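Local coordinates for protein cyclopropane mycolic acid synthase 1 (Mycobacterium tuberculosis, PDB 1KPH) that catalyses cyclopropane ring formation at the distal double bond of alpha mycolic acids, using a methylene group taken from S-adenosyl-L-methionine, at residues 138-143 and 203-208; 168-173 and 279-284; 231-236 and 272-277. All blocks are in the same frame, centred on the assembly; numbering follows the deposited sequence.

Interaction 1. Residues 138-143 and 203-208; sequences AFEHFG and GRLPSI. With SAH (S-adenosyl-L-homocysteine), chain F; 10A (didecyl-dimethyl-ammonium), chain G.
Two loops that line the pocket of didecyl-dimethyl-ammonium, probably that of the lipid substrate, meet at Glu-140 and Arg-204. Arg-204 N donates to Glu-140 O at 3.1 Å, nearly straight at 161° and in the carbonyl plane. Gly-203 CA adds a weaker CH...O contact to the same oxygen. A water ties the loops again: it donates to Phe-139 O and to Arg-204 O and accepts from Gly-143 N. The loop 138-143 follows strand 132-136 of the Rossmann-like methyltransferase fold. His-141 touches both ligands: its CB lies 3.5 Å from N7 of S-adenosyl-L-homocysteine, its NE2 3.9 Å from C8 of the detergent. The Phe-142 ring turns its edge to the adenine. Glu-140 CB lies 3.5 Å from C7 of the decyl chain. A bend in the Glu-140 chain (chi2 89°) turns the carboxylate away from loop 203-208, to where OE2 accepts from Ile-169 N. Leu-205 splits its branches: CD1 sits 3.4 Å from C22 of the second decyl chain, and CD2 packs on Glu-140 CG at 3.8 Å. Further along, Pro-206 CG meets the edge of the Phe-139 ring in its plane, 3.7 Å from CD2. The Phe-139 ring also stacks with Tyr-147.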
# COMPACT_ATOMS: atom_id res chain seq x y z
N ALA A 138 0.67 0.30 3.29
CA ALA A 138 -0.03 0.11 4.56
C ALA A 138 0.60 1.01 5.62
O ALA A 138 -0.07 1.49 6.53
CB ALA A 138 0.06 -1.35 4.99
N PHE A 139 1.90 1.24 5.46
CA PHE A 139 2.67 2.08 6.38
C PHE A 139 1.96 3.41 6.65
O PHE A 139 1.86 3.84 7.80
CB PHE A 139 4.05 2.33 5.78
CG PHE A 139 5.10 2.70 6.80
CD1 PHE A 139 5.49 1.78 7.78
CD2 PHE A 139 5.72 3.94 6.78
CE1 PHE A 139 6.47 2.09 8.71
CE2 PHE A 139 6.71 4.27 7.71
CZ PHE A 139 7.08 3.34 8.67
N GLU A 140 1.48 4.05 5.60
CA GLU A 140 0.80 5.33 5.71
C GLU A 140 -0.37 5.34 6.70
O GLU A 140 -0.89 6.40 7.05
CB GLU A 140 0.32 5.79 4.33
CG GLU A 140 1.44 5.87 3.28
CD GLU A 140 1.65 4.56 2.53
OE1 GLU A 140 1.56 3.48 3.15
OE2 GLU A 140 1.94 4.62 1.32
N HIS A 141 -0.78 4.15 7.14
CA HIS A 141 -1.89 4.03 8.08
C HIS A 141 -1.43 3.76 9.51
O HIS A 141 -2.22 3.85 10.46
CB HIS A 141 -2.82 2.88 7.66
CG HIS A 141 -3.70 3.21 6.49
ND1 HIS A 141 -4.73 4.11 6.57
CD2 HIS A 141 -3.70 2.75 5.22
CE1 HIS A 141 -5.34 4.19 5.40
NE2 HIS A 141 -4.73 3.37 4.56
N PHE A 142 -0.15 3.43 9.67
CA PHE A 142 0.40 3.11 10.99
C PHE A 142 0.50 4.30 11.94
O PHE A 142 0.20 4.18 13.12
CB PHE A 142 1.80 2.48 10.84
CG PHE A 142 1.82 1.18 10.05
CD1 PHE A 142 0.64 0.60 9.58
CD2 PHE A 142 3.03 0.54 9.80
CE1 PHE A 142 0.67 -0.60 8.87
CE2 PHE A 142 3.07 -0.66 9.09
CZ PHE A 142 1.88 -1.23 8.63
N GLY A 143 0.93 5.45 11.41
CA GLY A 143 1.09 6.63 12.24
C GLY A 143 2.52 6.70 12.74
O GLY A 143 3.09 5.68 13.14
N GLY A 203 -4.58 8.91 8.62
CA GLY A 203 -3.43 8.80 7.75
C GLY A 203 -2.31 9.76 8.12
O GLY A 203 -2.56 10.84 8.65
N ARG A 204 -1.08 9.37 7.82
CA ARG A 204 0.09 10.19 8.13
C ARG A 204 1.25 9.76 7.23
O ARG A 204 1.56 8.57 7.14
CB ARG A 204 0.47 9.99 9.60
CG ARG A 204 1.62 10.85 10.09
CD ARG A 204 1.20 12.27 10.40
NE ARG A 204 2.23 12.96 11.17
CZ ARG A 204 2.15 14.21 11.61
NH1 ARG A 204 1.07 14.94 11.36
NH2 ARG A 204 3.15 14.74 12.30
N LEU A 205 1.88 10.71 6.57
CA LEU A 205 3.00 10.39 5.69
C LEU A 205 4.35 10.49 6.36
O LEU A 205 4.65 11.47 7.05
CB LEU A 205 3.02 11.29 4.45
CG LEU A 205 1.96 11.11 3.37
CD1 LEU A 205 2.33 11.98 2.19
CD2 LEU A 205 1.88 9.65 2.95
N PRO A 206 5.20 9.48 6.16
CA PRO A 206 6.53 9.47 6.74
C PRO A 206 7.50 10.12 5.76
O PRO A 206 7.29 10.06 4.55
CB PRO A 206 6.82 7.99 6.90
CG PRO A 206 6.22 7.44 5.64
CD PRO A 206 4.89 8.18 5.54
N SER A 207 8.54 10.75 6.27
CA SER A 207 9.55 11.35 5.42
C SER A 207 10.53 10.21 5.19
O SER A 207 10.51 9.23 5.93
CB SER A 207 10.27 12.49 6.14
OG SER A 207 11.12 11.97 7.14
N ILE A 208 11.38 10.33 4.17
CA ILE A 208 12.35 9.27 3.90
C ILE A 208 13.30 9.10 5.09
O ILE A 208 13.55 7.98 5.54
CB ILE A 208 13.15 9.58 2.61
CG1 ILE A 208 12.22 9.45 1.39
CG2 ILE A 208 14.35 8.65 2.49
CD1 ILE A 208 12.87 9.78 0.05
N SAH F . -1.07 -3.80 -0.11
CA SAH F . -2.32 -3.77 -0.87
CB SAH F . -3.36 -2.85 -0.20
CG SAH F . -2.93 -1.42 0.22
C SAH F . -2.08 -3.30 -2.31
OXT SAH F . -3.01 -3.39 -3.13
C5' SAH F . -3.75 -0.43 2.72
C4' SAH F . -3.87 -1.80 3.37
O4' SAH F . -3.10 -1.92 4.60
C3' SAH F . -5.31 -2.17 3.72
O3' SAH F . -5.56 -3.54 3.32
C2' SAH F . -5.37 -1.98 5.22
O2' SAH F . -6.40 -2.77 5.82
C1' SAH F . -4.00 -2.39 5.64
N9 SAH F . -3.60 -1.86 6.95
C8 SAH F . -3.63 -0.59 7.44
N7 SAH F . -3.21 -0.42 8.66
C5 SAH F . -2.85 -1.72 9.02
C6 SAH F . -2.26 -2.35 10.30
N6 SAH F . -1.97 -1.64 11.40
N1 SAH F . -2.04 -3.71 10.27
C2 SAH F . -2.34 -4.42 9.15
N3 SAH F . -2.86 -3.98 7.98
C4 SAH F . -3.09 -2.61 7.98
C1 10A G . -0.39 14.11 4.92
C2 10A G . -1.40 13.02 5.32
C3 10A G . -1.24 11.80 4.41
C4 10A G . -2.20 10.64 4.68
C5 10A G . -1.88 9.53 3.67
C6 10A G . -2.78 8.29 3.72
C7 10A G . -2.28 7.39 2.58
C8 10A G . -3.12 6.14 2.32
C9 10A G . -2.51 5.39 1.11
C10 10A G . -3.43 4.26 0.67
N1 10A G . -3.21 3.48 -0.64
C11 10A G . -4.38 2.53 -0.76
C12 10A G . -1.96 2.63 -0.57
C13 10A G . -3.08 4.32 -1.93
C14 10A G . -4.17 5.33 -2.39
C15 10A G . -3.75 6.35 -3.48
C16 10A G . -2.61 7.35 -3.18
C17 10A G . -2.96 8.37 -2.07
C18 10A G . -1.84 9.38 -1.81
C19 10A G . -2.25 10.36 -0.70
C20 10A G . -1.13 11.39 -0.50
C21 10A G . -1.51 12.43 0.57
C22 10A G . -0.37 13.43 0.70
O HOH W 1 1.92 6.67 8.79

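Interaction 2. Residues 168-173 and 279-284; sequences TITGLH and DVNQFT
Thr-168 and Asn-281 pair through two backbone bonds, both 2.9 Å: Thr-168 N to Asn-281 O, and Asn-281 N to Thr-168 O. Thr-170 and Asp-279 form the next hydrogen-bonded pair. Its shorter bond, Thr-170 N to Asp-279 O, is 2.7 Å and comes from above the carbonyl plane. The non-hydrogen-bonded pair Ile-169 and Val-280 lies between them, with CA atoms only 3.9 Å apart. This is the tight part of the contact. Ile-169 CG2 presses on Asp-279 O at 3.2 Å. Strand 278-286 lies between 163-171 and 221-227, antiparallel to both, as the reversed last strand of class I methyltransferases. Ile-169 and Val-280 share the face that carries the Tyr-232 side chain and the carbonate. The other face is more polar. Thr-170 OG1 sits between its backbone N and carbonyl carbon (chi1 56°), beside Asp-279 CB. The Asn-281 side chain crosses that of Thr-170 at about a right angle, and ND2 gives OG1 a weak bond of 3.1 Å. Phe-283 CE2 lies 4.0 Å from Thr-168 CG2, obliquely to the ring. The loose side begins at Asp-279, which is partly exposed. Its carboxylate leads away from Thr-170, with OD1 taking bonds from Val-280 N and from Ser-227 OG. Past Gly-171 the chain leaves the strand, and His-173 is exposed to solvent.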
# COMPACT_ATOMS: atom_id res chain seq x y z
N THR A 168 6.17 2.47 0.53
CA THR A 168 5.31 3.50 1.09
C THR A 168 5.47 4.86 0.45
O THR A 168 6.54 5.21 -0.05
CB THR A 168 5.58 3.68 2.61
OG1 THR A 168 4.75 4.72 3.13
CG2 THR A 168 7.04 4.05 2.84
N ILE A 169 4.40 5.63 0.48
CA ILE A 169 4.41 6.99 -0.02
C ILE A 169 5.26 7.77 1.00
O ILE A 169 5.29 7.42 2.18
CB ILE A 169 2.98 7.55 -0.06
CG1 ILE A 169 2.17 6.79 -1.12
CG2 ILE A 169 2.99 9.05 -0.32
CD1 ILE A 169 0.67 6.89 -0.93
N THR A 170 5.96 8.80 0.54
CA THR A 170 6.77 9.61 1.45
C THR A 170 6.49 11.08 1.17
O THR A 170 6.17 11.45 0.04
CB THR A 170 8.29 9.32 1.29
OG1 THR A 170 8.69 9.52 -0.07
CG2 THR A 170 8.59 7.89 1.70
N GLY A 171 6.58 11.91 2.20
CA GLY A 171 6.29 13.32 2.00
C GLY A 171 7.31 14.29 2.57
O GLY A 171 8.08 13.95 3.47
N LEU A 172 7.31 15.50 2.02
CA LEU A 172 8.22 16.54 2.46
C LEU A 172 7.51 17.39 3.51
O LEU A 172 6.27 17.45 3.54
CB LEU A 172 8.61 17.43 1.29
CG LEU A 172 9.22 16.76 0.05
CD1 LEU A 172 9.41 17.80 -1.05
CD2 LEU A 172 10.55 16.11 0.42
N HIS A 173 8.28 18.03 4.37
CA HIS A 173 7.72 18.88 5.41
C HIS A 173 7.26 20.20 4.80
O HIS A 173 8.06 20.92 4.19
CB HIS A 173 8.75 19.13 6.50
CG HIS A 173 9.19 17.88 7.21
ND1 HIS A 173 8.31 17.02 7.81
CD2 HIS A 173 10.43 17.35 7.40
CE1 HIS A 173 8.97 16.00 8.34
NE2 HIS A 173 10.26 16.19 8.10
N ASP A 279 6.24 11.57 -2.85
CA ASP A 279 7.01 10.53 -3.53
C ASP A 279 6.50 9.18 -3.03
O ASP A 279 5.65 9.11 -2.15
CB ASP A 279 8.49 10.72 -3.18
CG ASP A 279 9.44 9.96 -4.11
OD1 ASP A 279 8.98 9.19 -4.97
OD2 ASP A 279 10.67 10.15 -3.96
N VAL A 280 7.01 8.10 -3.62
CA VAL A 280 6.65 6.75 -3.21
C VAL A 280 7.92 5.93 -3.39
O VAL A 280 8.54 5.96 -4.45
CB VAL A 280 5.47 6.18 -4.05
CG1 VAL A 280 5.82 6.15 -5.52
CG2 VAL A 280 5.12 4.78 -3.55
N ASN A 281 8.31 5.22 -2.34
CA ASN A 281 9.55 4.45 -2.40
C ASN A 281 9.47 3.04 -1.85
O ASN A 281 8.69 2.74 -0.95
CB ASN A 281 10.64 5.20 -1.62
CG ASN A 281 11.04 6.50 -2.27
OD1 ASN A 281 11.90 6.52 -3.15
ND2 ASN A 281 10.41 7.59 -1.85
N GLN A 282 10.31 2.17 -2.42
CA GLN A 282 10.41 0.79 -1.97
C GLN A 282 11.74 0.68 -1.23
O GLN A 282 12.79 0.92 -1.81
CB GLN A 282 10.41 -0.19 -3.14
CG GLN A 282 9.17 -0.17 -4.01
CD GLN A 282 8.97 -1.48 -4.74
OE1 GLN A 282 9.94 -2.14 -5.11
NE2 GLN A 282 7.71 -1.86 -4.95
N PHE A 283 11.68 0.33 0.05
CA PHE A 283 12.89 0.20 0.86
C PHE A 283 13.20 -1.28 1.08
O PHE A 283 12.38 -2.02 1.61
CB PHE A 283 12.69 0.86 2.22
CG PHE A 283 12.44 2.34 2.16
CD1 PHE A 283 13.48 3.24 2.38
CD2 PHE A 283 11.16 2.83 1.93
CE1 PHE A 283 13.24 4.62 2.36
CE2 PHE A 283 10.91 4.20 1.91
CZ PHE A 283 11.95 5.10 2.13
N THR A 284 14.39 -1.69 0.67
CA THR A 284 14.81 -3.07 0.86
C THR A 284 15.49 -3.10 2.23
O THR A 284 16.62 -2.64 2.38
CB THR A 284 15.81 -3.51 -0.23
OG1 THR A 284 15.18 -3.44 -1.51
CG2 THR A 284 16.28 -4.94 0.01

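Interaction 3. Residues 231-236 and 272-277; sequences HYAKTL and MFRIGY. With 10A (didecyl-dimethyl-ammonium), chain G; CO3 (carbonate ion), chain E.
The backbones of helices 229-245 and 256-275 come close at Ala-233 and Phe-273, whose CA atoms are 5.5 Å apart. Phe-273 carries most of the contact. Its ring lies under Tyr-232: the CB of Tyr-232 stands over the ring centre, 3.8 Å from the centroid and 8° off the ring normal, a CH-pi contact. The two rings form an offset stack, with centroids 4.6 Å apart and planes at 23°. Tyr-232 CD2 makes the closest approach, 3.4 Å from Phe-273 CZ. Leu-236 comes from the next turn of its helix and crosses Phe-273 at about a right angle. Its CD1 touches Phe-273 CD1 at 3.6 Å. On the outer side, Ala-233 CB rests against the Arg-274 chain, 3.8 Å from NH1. That chain bends at chi3 (-63°), and its guanidinium forms salt bridges with Glu-271 and Asp-237. Arg-274 thus links its own helix to helix 229-245. Gly-276 ends helix 256-275 in a Schellman motif, with Tyr-277 N bonded to Met-272 O and a weak bond from Gly-276 N to Phe-273 O. Tyr-232 borders the pocket of didecyl-dimethyl-ammonium; the edge of Phe-273 lies more loosely toward C18. The hydroxyl of Tyr-232 lies 3.3 Å from C13, beside the quaternary nitrogen, and donates to O2 of the carbonate at 2.5 Å, a doubtfully short length. The carbonate may come from the crystallisation liquor. It is also held by His-167 and by the backbone N of Cys-35. The stack and the CH-pi contact would limit the rotation of the Tyr-232 ring, while its hydroxyl reaches a polar spot beside the ammonium head. A carbonate or bicarbonate at this site is consistent with the base proposed for cyclopropane synthases.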
# COMPACT_ATOMS: atom_id res chain seq x y z
N HIS A 231 5.55 7.08 -11.84
CA HIS A 231 4.59 6.02 -12.10
C HIS A 231 3.26 6.22 -11.37
O HIS A 231 2.23 5.74 -11.83
CB HIS A 231 5.18 4.67 -11.70
CG HIS A 231 6.39 4.28 -12.50
ND1 HIS A 231 6.30 3.82 -13.79
CD2 HIS A 231 7.71 4.30 -12.19
CE1 HIS A 231 7.52 3.57 -14.25
NE2 HIS A 231 8.39 3.86 -13.30
N TYR A 232 3.28 6.93 -10.25
CA TYR A 232 2.03 7.12 -9.50
C TYR A 232 1.05 8.11 -10.13
O TYR A 232 -0.16 7.94 -10.01
CB TYR A 232 2.32 7.53 -8.06
CG TYR A 232 1.47 6.77 -7.06
CD1 TYR A 232 0.17 6.38 -7.38
CD2 TYR A 232 1.96 6.44 -5.80
CE1 TYR A 232 -0.62 5.67 -6.48
CE2 TYR A 232 1.18 5.72 -4.89
CZ TYR A 232 -0.10 5.34 -5.24
OH TYR A 232 -0.87 4.60 -4.37
N ALA A 233 1.57 9.15 -10.78
CA ALA A 233 0.70 10.12 -11.42
C ALA A 233 -0.10 9.42 -12.51
O ALA A 233 -1.30 9.68 -12.68
CB ALA A 233 1.53 11.26 -12.02
N LYS A 234 0.55 8.52 -13.24
CA LYS A 234 -0.11 7.77 -14.30
C LYS A 234 -1.12 6.78 -13.70
O LYS A 234 -2.25 6.67 -14.18
CB LYS A 234 0.91 7.02 -15.15
CG LYS A 234 0.32 6.33 -16.37
CD LYS A 234 1.41 5.67 -17.19
CE LYS A 234 0.89 5.07 -18.47
NZ LYS A 234 2.02 4.54 -19.29
N THR A 235 -0.71 6.07 -12.66
CA THR A 235 -1.60 5.12 -12.00
C THR A 235 -2.87 5.86 -11.58
O THR A 235 -3.99 5.43 -11.88
CB THR A 235 -0.94 4.51 -10.74
OG1 THR A 235 0.26 3.82 -11.10
CG2 THR A 235 -1.89 3.53 -10.06
N LEU A 236 -2.69 6.99 -10.90
CA LEU A 236 -3.81 7.80 -10.44
C LEU A 236 -4.64 8.36 -11.60
O LEU A 236 -5.87 8.43 -11.50
CB LEU A 236 -3.29 8.94 -9.55
CG LEU A 236 -2.82 8.49 -8.16
CD1 LEU A 236 -1.89 9.53 -7.55
CD2 LEU A 236 -4.03 8.25 -7.28
N MET A 272 -0.19 16.12 -7.28
CA MET A 272 0.79 16.19 -6.20
C MET A 272 2.03 15.39 -6.56
O MET A 272 3.15 15.81 -6.26
CB MET A 272 0.18 15.68 -4.90
CG MET A 272 0.07 16.73 -3.80
SD MET A 272 -0.76 18.24 -4.35
CE MET A 272 0.64 19.28 -4.78
N PHE A 273 1.84 14.24 -7.20
CA PHE A 273 2.98 13.41 -7.59
C PHE A 273 3.65 14.01 -8.82
O PHE A 273 4.87 13.97 -8.94
CB PHE A 273 2.55 11.97 -7.89
CG PHE A 273 2.43 11.11 -6.65
CD1 PHE A 273 1.18 10.76 -6.15
CD2 PHE A 273 3.57 10.67 -5.99
CE1 PHE A 273 1.07 9.98 -4.99
CE2 PHE A 273 3.47 9.89 -4.84
CZ PHE A 273 2.22 9.55 -4.34
N ARG A 274 2.84 14.57 -9.72
CA ARG A 274 3.36 15.18 -10.93
C ARG A 274 4.32 16.33 -10.61
O ARG A 274 5.39 16.43 -11.20
CB ARG A 274 2.21 15.70 -11.81
CG ARG A 274 2.24 15.19 -13.26
CD ARG A 274 1.25 15.94 -14.14
NE ARG A 274 -0.14 15.74 -13.73
CZ ARG A 274 -0.82 14.61 -13.92
NH1 ARG A 274 -0.25 13.57 -14.51
NH2 ARG A 274 -2.08 14.51 -13.49
N ILE A 275 3.94 17.19 -9.67
CA ILE A 275 4.77 18.33 -9.29
C ILE A 275 5.89 17.98 -8.31
O ILE A 275 6.83 18.76 -8.12
CB ILE A 275 3.91 19.47 -8.69
CG1 ILE A 275 4.78 20.71 -8.44
CG2 ILE A 275 3.25 19.02 -7.40
CD1 ILE A 275 4.00 21.94 -8.04
N GLY A 276 5.80 16.81 -7.68
CA GLY A 276 6.84 16.39 -6.77
C GLY A 276 6.72 16.67 -5.28
O GLY A 276 7.70 16.52 -4.55
N TYR A 277 5.54 17.06 -4.80
CA TYR A 277 5.38 17.33 -3.38
C TYR A 277 5.37 16.03 -2.59
O TYR A 277 5.66 16.02 -1.39
CB TYR A 277 4.11 18.12 -3.09
CG TYR A 277 4.17 19.56 -3.56
CD1 TYR A 277 3.29 20.52 -3.06
CD2 TYR A 277 5.10 19.96 -4.51
CE1 TYR A 277 3.34 21.84 -3.50
CE2 TYR A 277 5.16 21.27 -4.96
CZ TYR A 277 4.28 22.20 -4.46
OH TYR A 277 4.35 23.50 -4.92
C1 10A G . -0.39 14.11 4.92
C2 10A G . -1.40 13.02 5.32
C3 10A G . -1.24 11.80 4.41
C4 10A G . -2.20 10.64 4.68
C5 10A G . -1.88 9.53 3.67
C6 10A G . -2.78 8.29 3.72
C7 10A G . -2.28 7.39 2.58
C8 10A G . -3.12 6.14 2.32
C9 10A G . -2.51 5.39 1.11
C10 10A G . -3.43 4.26 0.67
N1 10A G . -3.21 3.48 -0.64
C11 10A G . -4.38 2.53 -0.76
C12 10A G . -1.96 2.63 -0.57
C13 10A G . -3.08 4.32 -1.93
C14 10A G . -4.17 5.33 -2.39
C15 10A G . -3.75 6.35 -3.48
C16 10A G . -2.61 7.35 -3.18
C17 10A G . -2.96 8.37 -2.07
C18 10A G . -1.84 9.38 -1.81
C19 10A G . -2.25 10.36 -0.70
C20 10A G . -1.13 11.39 -0.50
C21 10A G . -1.51 12.43 0.57
C22 10A G . -0.37 13.43 0.70
C CO3 E . 1.49 3.26 -2.36
O1 CO3 E . 2.06 2.85 -3.68
O2 CO3 E . 0.30 3.90 -2.30
O3 CO3 E . 2.17 2.99 -1.21

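All three contacts contribute to the detergent pocket, interaction 2 through Ile-169. Interactions 1 and 2 have centres 9 Å apart and touch directly. Pro-206 O lies 3.1 Å from Gly-171 N, a probable hydrogen bond. With the bond from Ile-169 N to Glu-140, it ties the loops to the C-terminal end of strand 163-171. Interactions 2 and 3 are about 12 Å apart between centres. They meet where Ile-169 CG1 packs 4.0 Å from Tyr-232 CE2. Interactions 1 and 3 do not touch, but both line didecyl-dimethyl-ammonium. Glu-140, Thr-168, Ile-169, Val-280 and Tyr-232, drawn from all three, belong to the carbonate pocket. The side chain of Cys-269, probably an active-site residue, is about 4 Å from that of Leu-236.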